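Local coordinates for putative uncharacterized protein tcp24 (Actinoplanes teichomyceticus, PDB 4Q38) that is an acyltransferase that binds coenzyme A and an acylated glucosamine, consistent with transfer of long acyl chains from acyl-CoA to teicoplanin-type glycopeptides, at residues G159-I164 with Q177-Y182; R61-P66 with V129-V134. All blocks are in the same frame, centred on the assembly; numbering follows the deposited sequence.

How the contacts relate
Followed from the N terminus, the two contacts come in series and neither encloses the other. Contact 2 closes first: a 62-residue loop, more than half helical, separates the end of helix 53-62 from helix 125-143. Contact 1 then closes a much shorter loop of 12 residues, bringing helix 157-169 against helix 177-184. All four segments belong to the helical N-terminal region, and the sites, with centres about 10 Å apart, also touch directly: Val65 CG2 lies 3.8 Å from Gly159 CA, and Phe130 packs on Thr180. The pair thus illustrates packing continued from the end of helix 53-62 to the tryptophans beside the bound sugar.

Contact 1: residues G159-I164 with Q177-Y182; sequences GELVAI and QWWTTY. With TEC (2-amino-6-O-decanoyl-2-deoxy-beta-D-glucopyranose), chain E.
Leu161 on helix 157-169 meets Thr180 and Trp179 on helix 177-184, a small helix-to-helix contact in the helical N-terminal region, beside the glucosamine pocket. The cross-helix part is wholly apolar and rests on one methyl group. Leu161 CD1 comes within 3.5 Å of Thr180 CG2, tighter than usual for two carbons, as the two side chains slide past each other in opposite directions. The same CD1 reaches the edge of the Trp179 indole, near its plane, 4.2 Å from CD1 of that ring; here the leucine and tryptophan side chains stand at about a right angle.

Of the two segments, 177-182 supplies the ligand contacts, through its tryptophans. With its CG anti to the backbone N (chi1 -179°), Trp179 offers the acylated sugar one indole face, and hydroxyl O3 sits above that face, 3.2 Å from Trp179 NE1. Trp178 contributes an edge: sugar O1 lies near its plane, beside CZ2 and CH2. His183 and His211 also pack edge-to-face with the Trp179 indole.

Within helix 177-184, ring packing and a side-chain-to-backbone hydrogen bond accompany these contacts. The Tyr182 ring has Trp179 CZ3 3.7 Å above its centre, and Trp179 CB lies over the centre of one face of the Trp178 ring. Thr181 OG1 donates to Trp178 O over 2.7 Å, tilted 23° from the carbonyl plane.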
ATOM      1  N   GLY A 159      -9.489  -0.635   3.072  1.00 23.95           N
ATOM      2  CA  GLY A 159     -10.621  -1.346   2.472  1.00 24.05           C
ATOM      3  C   GLY A 159     -10.327  -1.839   1.067  1.00 23.72           C
ATOM      4  O   GLY A 159     -10.658  -2.964   0.714  1.00 24.34           O
ATOM      5  N   GLU A 160      -9.698  -0.988   0.263  1.00 24.55           N
ATOM      6  CA  GLU A 160      -9.304  -1.334  -1.104  1.00 23.59           C
ATOM      7  C   GLU A 160      -8.384  -2.554  -1.106  1.00 23.46           C
ATOM      8  O   GLU A 160      -8.555  -3.477  -1.895  1.00 24.12           O
ATOM      9  CB  GLU A 160      -8.600  -0.128  -1.746  1.00 24.54           C
ATOM     10  CG  GLU A 160      -7.987  -0.385  -3.127  1.00 24.44           C
ATOM     11  CD  GLU A 160      -7.234   0.820  -3.672  1.00 24.87           C
ATOM     12  OE1 GLU A 160      -7.799   1.929  -3.643  1.00 26.20           O
ATOM     13  OE2 GLU A 160      -6.078   0.663  -4.144  1.00 25.26           O
ATOM     14  N   LEU A 161      -7.413  -2.556  -0.200  1.00 22.59           N
ATOM     15  CA  LEU A 161      -6.407  -3.623  -0.164  1.00 22.65           C
ATOM     16  C   LEU A 161      -7.010  -4.921   0.365  1.00 23.46           C
ATOM     17  O   LEU A 161      -6.648  -6.003  -0.085  1.00 23.23           O
ATOM     18  CB  LEU A 161      -5.202  -3.192   0.676  1.00 22.31           C
ATOM     19  CG  LEU A 161      -4.407  -1.983   0.137  1.00 22.48           C
ATOM     20  CD1 LEU A 161      -3.527  -1.396   1.234  1.00 21.48           C
ATOM     21  CD2 LEU A 161      -3.557  -2.367  -1.078  1.00 22.57           C
ATOM     22  N   VAL A 162      -7.943  -4.807   1.311  1.00 24.54           N
ATOM     23  CA  VAL A 162      -8.715  -5.970   1.749  1.00 24.77           C
ATOM     24  C   VAL A 162      -9.507  -6.557   0.555  1.00 26.36           C
ATOM     25  O   VAL A 162      -9.425  -7.757   0.280  1.00 24.36           O
ATOM     26  CB  VAL A 162      -9.631  -5.613   2.938  1.00 24.30           C
ATOM     27  CG1 VAL A 162     -10.517  -6.793   3.311  1.00 25.48           C
ATOM     28  CG2 VAL A 162      -8.785  -5.201   4.134  1.00 23.95           C
ATOM     29  N   ALA A 163     -10.245  -5.703  -0.158  1.00 26.75           N
ATOM     30  CA  ALA A 163     -11.016  -6.129  -1.346  1.00 27.99           C
ATOM     31  C   ALA A 163     -10.132  -6.787  -2.403  1.00 28.19           C
ATOM     32  O   ALA A 163     -10.502  -7.817  -2.979  1.00 28.69           O
ATOM     33  CB  ALA A 163     -11.776  -4.957  -1.948  1.00 28.86           C
ATOM     34  N   ILE A 164      -8.959  -6.198  -2.639  1.00 27.01           N
ATOM     35  CA  ILE A 164      -7.969  -6.759  -3.564  1.00 26.77           C
ATOM     36  C   ILE A 164      -7.543  -8.163  -3.153  1.00 26.89           C
ATOM     37  O   ILE A 164      -7.443  -9.048  -3.997  1.00 26.11           O
ATOM     38  CB  ILE A 164      -6.735  -5.834  -3.707  1.00 26.81           C
ATOM     39  CG1 ILE A 164      -7.070  -4.631  -4.615  1.00 26.75           C
ATOM     40  CG2 ILE A 164      -5.515  -6.602  -4.218  1.00 26.71           C
ATOM     41  CD1 ILE A 164      -6.122  -3.456  -4.433  1.00 28.06           C
ATOM     42  N   GLN A 177       0.816  -5.388   3.693  1.00 25.52           N
ATOM     43  CA  GLN A 177       1.243  -4.717   4.921  1.00 26.27           C
ATOM     44  C   GLN A 177       2.489  -3.831   4.780  1.00 25.41           C
ATOM     45  O   GLN A 177       2.649  -2.896   5.553  1.00 24.57           O
ATOM     46  CB  GLN A 177       1.433  -5.705   6.087  1.00 25.70           C
ATOM     47  CG  GLN A 177       2.537  -6.743   5.905  1.00 26.53           C
ATOM     48  CD  GLN A 177       2.098  -7.952   5.102  1.00 26.18           C
ATOM     49  OE1 GLN A 177       1.011  -7.974   4.528  1.00 26.40           O
ATOM     50  NE2 GLN A 177       2.941  -8.969   5.066  1.00 27.10           N
ATOM     51  N   TRP A 178       3.368  -4.135   3.822  1.00 25.41           N
ATOM     52  CA  TRP A 178       4.530  -3.269   3.590  1.00 26.09           C
ATOM     53  C   TRP A 178       4.066  -1.897   3.174  1.00 24.52           C
ATOM     54  O   TRP A 178       4.613  -0.891   3.615  1.00 25.00           O
ATOM     55  CB  TRP A 178       5.503  -3.868   2.567  1.00 27.25           C
ATOM     56  CG  TRP A 178       5.045  -3.785   1.134  1.00 29.10           C
ATOM     57  CD1 TRP A 178       4.350  -4.748   0.398  1.00 30.11           C
ATOM     58  CD2 TRP A 178       5.229  -2.654   0.206  1.00 29.75           C
ATOM     59  NE1 TRP A 178       4.108  -4.303  -0.884  1.00 31.93           N
ATOM     60  CE2 TRP A 178       4.614  -3.058  -1.063  1.00 31.44           C
ATOM     61  CE3 TRP A 178       5.833  -1.396   0.299  1.00 32.59           C
ATOM     62  CZ2 TRP A 178       4.604  -2.223  -2.174  1.00 33.17           C
ATOM     63  CZ3 TRP A 178       5.824  -0.563  -0.830  1.00 33.25           C
ATOM     64  CH2 TRP A 178       5.219  -0.968  -2.035  1.00 33.37           C
ATOM     65  N   TRP A 179       3.024  -1.861   2.345  1.00 23.44           N
ATOM     66  CA  TRP A 179       2.486  -0.606   1.815  1.00 23.36           C
ATOM     67  C   TRP A 179       1.712   0.174   2.845  1.00 22.68           C
ATOM     68  O   TRP A 179       1.849   1.398   2.923  1.00 20.77           O
ATOM     69  CB  TRP A 179       1.661  -0.864   0.557  1.00 22.38           C
ATOM     70  CG  TRP A 179       1.078   0.370  -0.077  1.00 22.89           C
ATOM     71  CD1 TRP A 179      -0.262   0.631  -0.351  1.00 23.25           C
ATOM     72  CD2 TRP A 179       1.801   1.557  -0.543  1.00 23.43           C
ATOM     73  NE1 TRP A 179      -0.414   1.862  -0.929  1.00 23.46           N
ATOM     74  CE2 TRP A 179       0.782   2.471  -1.077  1.00 23.88           C
ATOM     75  CE3 TRP A 179       3.142   1.945  -0.566  1.00 24.75           C
ATOM     76  CZ2 TRP A 179       1.112   3.714  -1.612  1.00 24.18           C
ATOM     77  CZ3 TRP A 179       3.461   3.205  -1.106  1.00 25.98           C
ATOM     78  CH2 TRP A 179       2.466   4.064  -1.615  1.00 24.44           C
ATOM     79  N   THR A 180       0.910  -0.511   3.662  1.00 22.12           N
ATOM     80  CA  THR A 180       0.169   0.200   4.721  1.00 22.52           C
ATOM     81  C   THR A 180       1.068   0.804   5.811  1.00 22.27           C
ATOM     82  O   THR A 180       0.594   1.637   6.571  1.00 21.86           O
ATOM     83  CB  THR A 180      -0.960  -0.642   5.369  1.00 22.63           C
ATOM     84  OG1 THR A 180      -0.432  -1.898   5.771  1.00 23.00           O
ATOM     85  CG2 THR A 180      -2.120  -0.878   4.373  1.00 22.95           C
ATOM     86  N   THR A 181       2.355   0.433   5.870  1.00 22.75           N
ATOM     87  CA  THR A 181       3.270   1.117   6.803  1.00 22.44           C
ATOM     88  C   THR A 181       3.409   2.591   6.444  1.00 22.78           C
ATOM     89  O   THR A 181       3.732   3.400   7.305  1.00 22.18           O
ATOM     90  CB  THR A 181       4.712   0.516   6.883  1.00 22.82           C
ATOM     91  OG1 THR A 181       5.405   0.689   5.638  1.00 24.22           O
ATOM     92  CG2 THR A 181       4.709  -0.957   7.283  1.00 22.94           C
ATOM     93  N   TYR A 182       3.193   2.929   5.169  1.00 22.35           N
ATOM     94  CA  TYR A 182       3.234   4.331   4.742  1.00 22.93           C
ATOM     95  C   TYR A 182       2.064   5.103   5.345  1.00 22.29           C
ATOM     96  O   TYR A 182       2.256   6.169   5.942  1.00 21.54           O
ATOM     97  CB  TYR A 182       3.205   4.455   3.217  1.00 23.31           C
ATOM     98  CG  TYR A 182       4.520   4.164   2.519  1.00 24.93           C
ATOM     99  CD1 TYR A 182       5.000   2.855   2.399  1.00 24.92           C
ATOM    100  CD2 TYR A 182       5.270   5.197   1.935  1.00 26.80           C
ATOM    101  CE1 TYR A 182       6.200   2.586   1.744  1.00 27.33           C
ATOM    102  CE2 TYR A 182       6.468   4.934   1.276  1.00 28.07           C
ATOM    103  CZ  TYR A 182       6.927   3.629   1.187  1.00 28.89           C
ATOM    104  OH  TYR A 182       8.107   3.358   0.535  1.00 31.51           O
TER
HETATM  105  CAV TEC E 404       0.348   8.753 -16.265  1.00 38.94           C
HETATM  106  CAU TEC E 404      -0.171   9.145 -14.900  1.00 40.19           C
HETATM  107  CAT TEC E 404       0.931   9.413 -13.910  1.00 40.56           C
HETATM  108  CAS TEC E 404       2.015   8.372 -13.980  1.00 38.15           C
HETATM  109  CAR TEC E 404       2.737   8.316 -12.666  1.00 36.83           C
HETATM  110  CAQ TEC E 404       2.347   7.049 -11.999  1.00 36.37           C
HETATM  111  CAP TEC E 404       3.010   6.845 -10.682  1.00 34.63           C
HETATM  112  CAO TEC E 404       2.214   5.798  -9.978  1.00 35.20           C
HETATM  113  CAN TEC E 404       3.043   5.037  -9.022  1.00 36.41           C
HETATM  114  CAM TEC E 404       2.199   4.173  -8.122  1.00 40.59           C
HETATM  115  OAW TEC E 404       0.994   4.230  -8.145  1.00 37.84           O
HETATM  116  O6  TEC E 404       2.913   3.276  -7.420  1.00 45.70           O
HETATM  117  C6  TEC E 404       2.742   3.148  -6.023  1.00 47.37           C
HETATM  118  C5  TEC E 404       2.172   1.762  -5.629  1.00 53.25           C
HETATM  119  O5  TEC E 404       2.898   1.159  -4.600  1.00 55.40           O
HETATM  120  C1  TEC E 404       2.448  -0.214  -4.768  0.50 56.48           C
HETATM  121  O1  TEC E 404       3.263  -1.186  -4.478  0.50 57.27           O
HETATM  122  C2  TEC E 404       1.161  -0.355  -4.005  1.00 57.97           C
HETATM  123  N2  TEC E 404       0.700  -1.726  -4.153  1.00 60.57           N
HETATM  124  C3  TEC E 404       0.279   0.507  -4.779  1.00 55.68           C
HETATM  125  O3  TEC E 404      -0.708   0.614  -3.906  1.00 60.90           O
HETATM  126  C4  TEC E 404       0.805   1.885  -5.081  1.00 52.63           C
HETATM  127  O4  TEC E 404       0.087   2.394  -6.036  1.00 46.82           O

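Contact 2: residues R61-P66 with V129-V134; sequences RRLEVP and VFLATV
The two methyls of Leu63 meet helix 125-143, where Phe130, Leu131 and Val134 receive them. Leu63 CG stands anti to its own carbonyl carbon (chi1 -58°), and with chi2 at 163° both branches lie near the helix. The leucine and phenylalanine side chains cross obliquely. CE1 of Phe130 is approached by both branches of the fork, at 4.1 Å from Leu63 CD2 and 4.2 Å from Leu63 CD1.

Leu131 also meets Leu63 at a slant, but starts from a different direction. It leaves its backbone alongside rather than toward segment 61-66, yet its end comes nearer, so that its CD2 meets Leu63 CD1 at 3.9 Å. Val134, one helical turn beyond Phe130, closes the group more loosely, its CG2 lying 4.4 Å from Leu63 CD1. No hydrogen bond joins the two segments; the contact is buried and purely apolar. Trp152 and Leu155 of helix 148-155, together with Leu158 of helix 157-169, also pack on Leu63, which therefore sits where several helices converge.

The chain at Leu63 is turning out of helix 53-62. Glu64 adopts a positive phi of 57°, and its N bonds Arg61 O at 3.0 Å. Leu63 thus illustrates how a residue at a helix terminus can serve interhelical packing: here the helix ends in a Schellman motif, with Glu64 as its C-prime residue.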
ATOM      1  N   ARG A  61     -15.946   0.286   8.699  1.00 32.37           N
ATOM      2  CA  ARG A  61     -16.797   0.928   7.709  1.00 34.64           C
ATOM      3  C   ARG A  61     -16.222   2.292   7.320  1.00 33.62           C
ATOM      4  O   ARG A  61     -16.244   2.671   6.155  1.00 33.48           O
ATOM      5  CB  ARG A  61     -18.233   1.050   8.243  1.00 38.22           C
ATOM      6  CG  ARG A  61     -19.260   1.605   7.260  1.00 42.46           C
ATOM      7  CD  ARG A  61     -20.666   1.043   7.497  1.00 45.68           C
ATOM      8  NE  ARG A  61     -21.036   0.970   8.914  1.00 49.75           N
ATOM      9  CZ  ARG A  61     -21.199  -0.158   9.609  1.00 49.80           C
ATOM     10  NH1 ARG A  61     -21.047  -1.346   9.032  1.00 52.65           N
ATOM     11  NH2 ARG A  61     -21.522  -0.096  10.892  1.00 51.44           N
ATOM     12  N   ARG A  62     -15.695   3.016   8.304  1.00 32.35           N
ATOM     13  CA  ARG A  62     -15.022   4.289   8.055  1.00 33.87           C
ATOM     14  C   ARG A  62     -13.799   4.102   7.137  1.00 31.68           C
ATOM     15  O   ARG A  62     -13.483   4.967   6.317  1.00 31.86           O
ATOM     16  CB  ARG A  62     -14.618   4.946   9.379  1.00 35.93           C
ATOM     17  CG  ARG A  62     -14.274   6.417   9.245  1.00 39.46           C
ATOM     18  CD  ARG A  62     -14.476   7.168  10.547  1.00 41.66           C
ATOM     19  NE  ARG A  62     -14.636   8.593  10.273  1.00 45.95           N
ATOM     20  CZ  ARG A  62     -14.800   9.531  11.200  1.00 47.49           C
ATOM     21  NH1 ARG A  62     -14.821   9.206  12.488  1.00 50.89           N
ATOM     22  NH2 ARG A  62     -14.939  10.801  10.835  1.00 49.08           N
ATOM     23  N   LEU A  63     -13.153   2.948   7.262  1.00 29.93           N
ATOM     24  CA  LEU A  63     -12.000   2.594   6.433  1.00 27.82           C
ATOM     25  C   LEU A  63     -12.407   1.891   5.126  1.00 26.87           C
ATOM     26  O   LEU A  63     -11.565   1.359   4.408  1.00 26.17           O
ATOM     27  CB  LEU A  63     -11.027   1.746   7.258  1.00 27.20           C
ATOM     28  CG  LEU A  63     -10.495   2.403   8.542  1.00 26.62           C
ATOM     29  CD1 LEU A  63      -9.904   1.363   9.482  1.00 25.11           C
ATOM     30  CD2 LEU A  63      -9.461   3.468   8.210  1.00 25.46           C
ATOM     31  N   GLU A  64     -13.709   1.898   4.827  1.00 27.68           N
ATOM     32  CA  GLU A  64     -14.261   1.333   3.577  1.00 27.73           C
ATOM     33  C   GLU A  64     -13.923  -0.147   3.327  1.00 26.32           C
ATOM     34  O   GLU A  64     -13.836  -0.599   2.187  1.00 26.06           O
ATOM     35  CB  GLU A  64     -13.883   2.197   2.361  1.00 29.25           C
ATOM     36  CG  GLU A  64     -14.392   3.630   2.463  1.00 30.45           C
ATOM     37  CD  GLU A  64     -14.079   4.484   1.248  1.00 33.19           C
ATOM     38  OE1 GLU A  64     -13.471   3.988   0.269  1.00 32.78           O
ATOM     39  OE2 GLU A  64     -14.451   5.676   1.281  1.00 36.17           O
ATOM     40  N   VAL A  65     -13.740  -0.897   4.401  1.00 25.76           N
ATOM     41  CA  VAL A  65     -13.616  -2.352   4.302  1.00 26.64           C
ATOM     42  C   VAL A  65     -14.994  -2.923   3.911  1.00 27.62           C
ATOM     43  O   VAL A  65     -15.989  -2.551   4.512  1.00 27.56           O
ATOM     44  CB  VAL A  65     -13.108  -2.930   5.630  1.00 26.04           C
ATOM     45  CG1 VAL A  65     -13.076  -4.454   5.597  1.00 25.16           C
ATOM     46  CG2 VAL A  65     -11.716  -2.363   5.947  1.00 26.26           C
ATOM     47  N   PRO A  66     -15.063  -3.788   2.874  1.00 28.91           N
ATOM     48  CA  PRO A  66     -16.392  -4.294   2.494  1.00 29.86           C
ATOM     49  C   PRO A  66     -17.073  -5.022   3.663  1.00 31.95           C
ATOM     50  O   PRO A  66     -16.390  -5.620   4.505  1.00 30.14           O
ATOM     51  CB  PRO A  66     -16.089  -5.257   1.344  1.00 30.56           C
ATOM     52  CG  PRO A  66     -14.797  -4.747   0.765  1.00 29.84           C
ATOM     53  CD  PRO A  66     -14.012  -4.281   1.964  1.00 28.92           C
ATOM     54  N   VAL A 129      -3.258  -5.306  12.971  1.00 23.96           N
ATOM     55  CA  VAL A 129      -2.158  -4.344  13.097  1.00 23.84           C
ATOM     56  C   VAL A 129      -2.640  -2.949  12.722  1.00 24.15           C
ATOM     57  O   VAL A 129      -2.416  -1.998  13.478  1.00 23.33           O
ATOM     58  CB  VAL A 129      -0.936  -4.704  12.225  1.00 24.83           C
ATOM     59  CG1 VAL A 129       0.125  -3.607  12.325  1.00 24.33           C
ATOM     60  CG2 VAL A 129      -0.324  -6.022  12.663  1.00 24.58           C
ATOM     61  N   PHE A 130      -3.312  -2.836  11.570  1.00 23.24           N
ATOM     62  CA  PHE A 130      -3.777  -1.540  11.080  1.00 23.92           C
ATOM     63  C   PHE A 130      -4.765  -0.923  12.083  1.00 25.04           C
ATOM     64  O   PHE A 130      -4.604   0.230  12.483  1.00 24.72           O
ATOM     65  CB  PHE A 130      -4.428  -1.693   9.692  1.00 23.13           C
ATOM     66  CG  PHE A 130      -4.621  -0.393   8.940  1.00 23.60           C
ATOM     67  CD1 PHE A 130      -5.631   0.507   9.294  1.00 23.32           C
ATOM     68  CD2 PHE A 130      -3.817  -0.091   7.838  1.00 22.51           C
ATOM     69  CE1 PHE A 130      -5.815   1.691   8.583  1.00 24.75           C
ATOM     70  CE2 PHE A 130      -3.993   1.089   7.129  1.00 22.79           C
ATOM     71  CZ  PHE A 130      -4.997   1.978   7.493  1.00 23.52           C
ATOM     72  N   LEU A 131      -5.771  -1.704  12.491  1.00 26.16           N
ATOM     73  CA  LEU A 131      -6.781  -1.242  13.461  1.00 26.23           C
ATOM     74  C   LEU A 131      -6.150  -0.778  14.779  1.00 25.74           C
ATOM     75  O   LEU A 131      -6.549   0.238  15.345  1.00 26.59           O
ATOM     76  CB  LEU A 131      -7.809  -2.352  13.749  1.00 26.20           C
ATOM     77  CG  LEU A 131      -8.694  -2.803  12.582  1.00 26.91           C
ATOM     78  CD1 LEU A 131      -9.613  -3.952  12.969  1.00 27.13           C
ATOM     79  CD2 LEU A 131      -9.494  -1.638  12.016  1.00 26.23           C
ATOM     80  N   ALA A 132      -5.173  -1.533  15.264  1.00 26.11           N
ATOM     81  CA  ALA A 132      -4.522  -1.215  16.527  1.00 26.90           C
ATOM     82  C   ALA A 132      -3.685   0.063  16.420  1.00 28.42           C
ATOM     83  O   ALA A 132      -3.392   0.710  17.433  1.00 27.87           O
ATOM     84  CB  ALA A 132      -3.660  -2.380  16.975  1.00 26.48           C
ATOM     85  N   THR A 133      -3.319   0.427  15.191  1.00 26.98           N
ATOM     86  CA  THR A 133      -2.389   1.534  14.950  1.00 26.25           C
ATOM     87  C   THR A 133      -3.122   2.813  14.538  1.00 26.52           C
ATOM     88  O   THR A 133      -2.530   3.895  14.531  1.00 27.02           O
ATOM     89  CB  THR A 133      -1.323   1.125  13.904  1.00 25.89           C
ATOM     90  OG1 THR A 133      -0.747  -0.129  14.290  1.00 25.44           O
ATOM     91  CG2 THR A 133      -0.212   2.170  13.769  1.00 25.50           C
ATOM     92  N   VAL A 134      -4.414   2.698  14.231  1.00 25.59           N
ATOM     93  CA  VAL A 134      -5.214   3.857  13.840  1.00 25.28           C
ATOM     94  C   VAL A 134      -5.142   5.007  14.871  1.00 28.16           C
ATOM     95  O   VAL A 134      -4.930   6.162  14.473  1.00 26.23           O
ATOM     96  CB  VAL A 134      -6.683   3.484  13.506  1.00 25.44           C
ATOM     97  CG1 VAL A 134      -7.579   4.716  13.467  1.00 25.05           C
ATOM     98  CG2 VAL A 134      -6.762   2.731  12.183  1.00 24.12           C
TER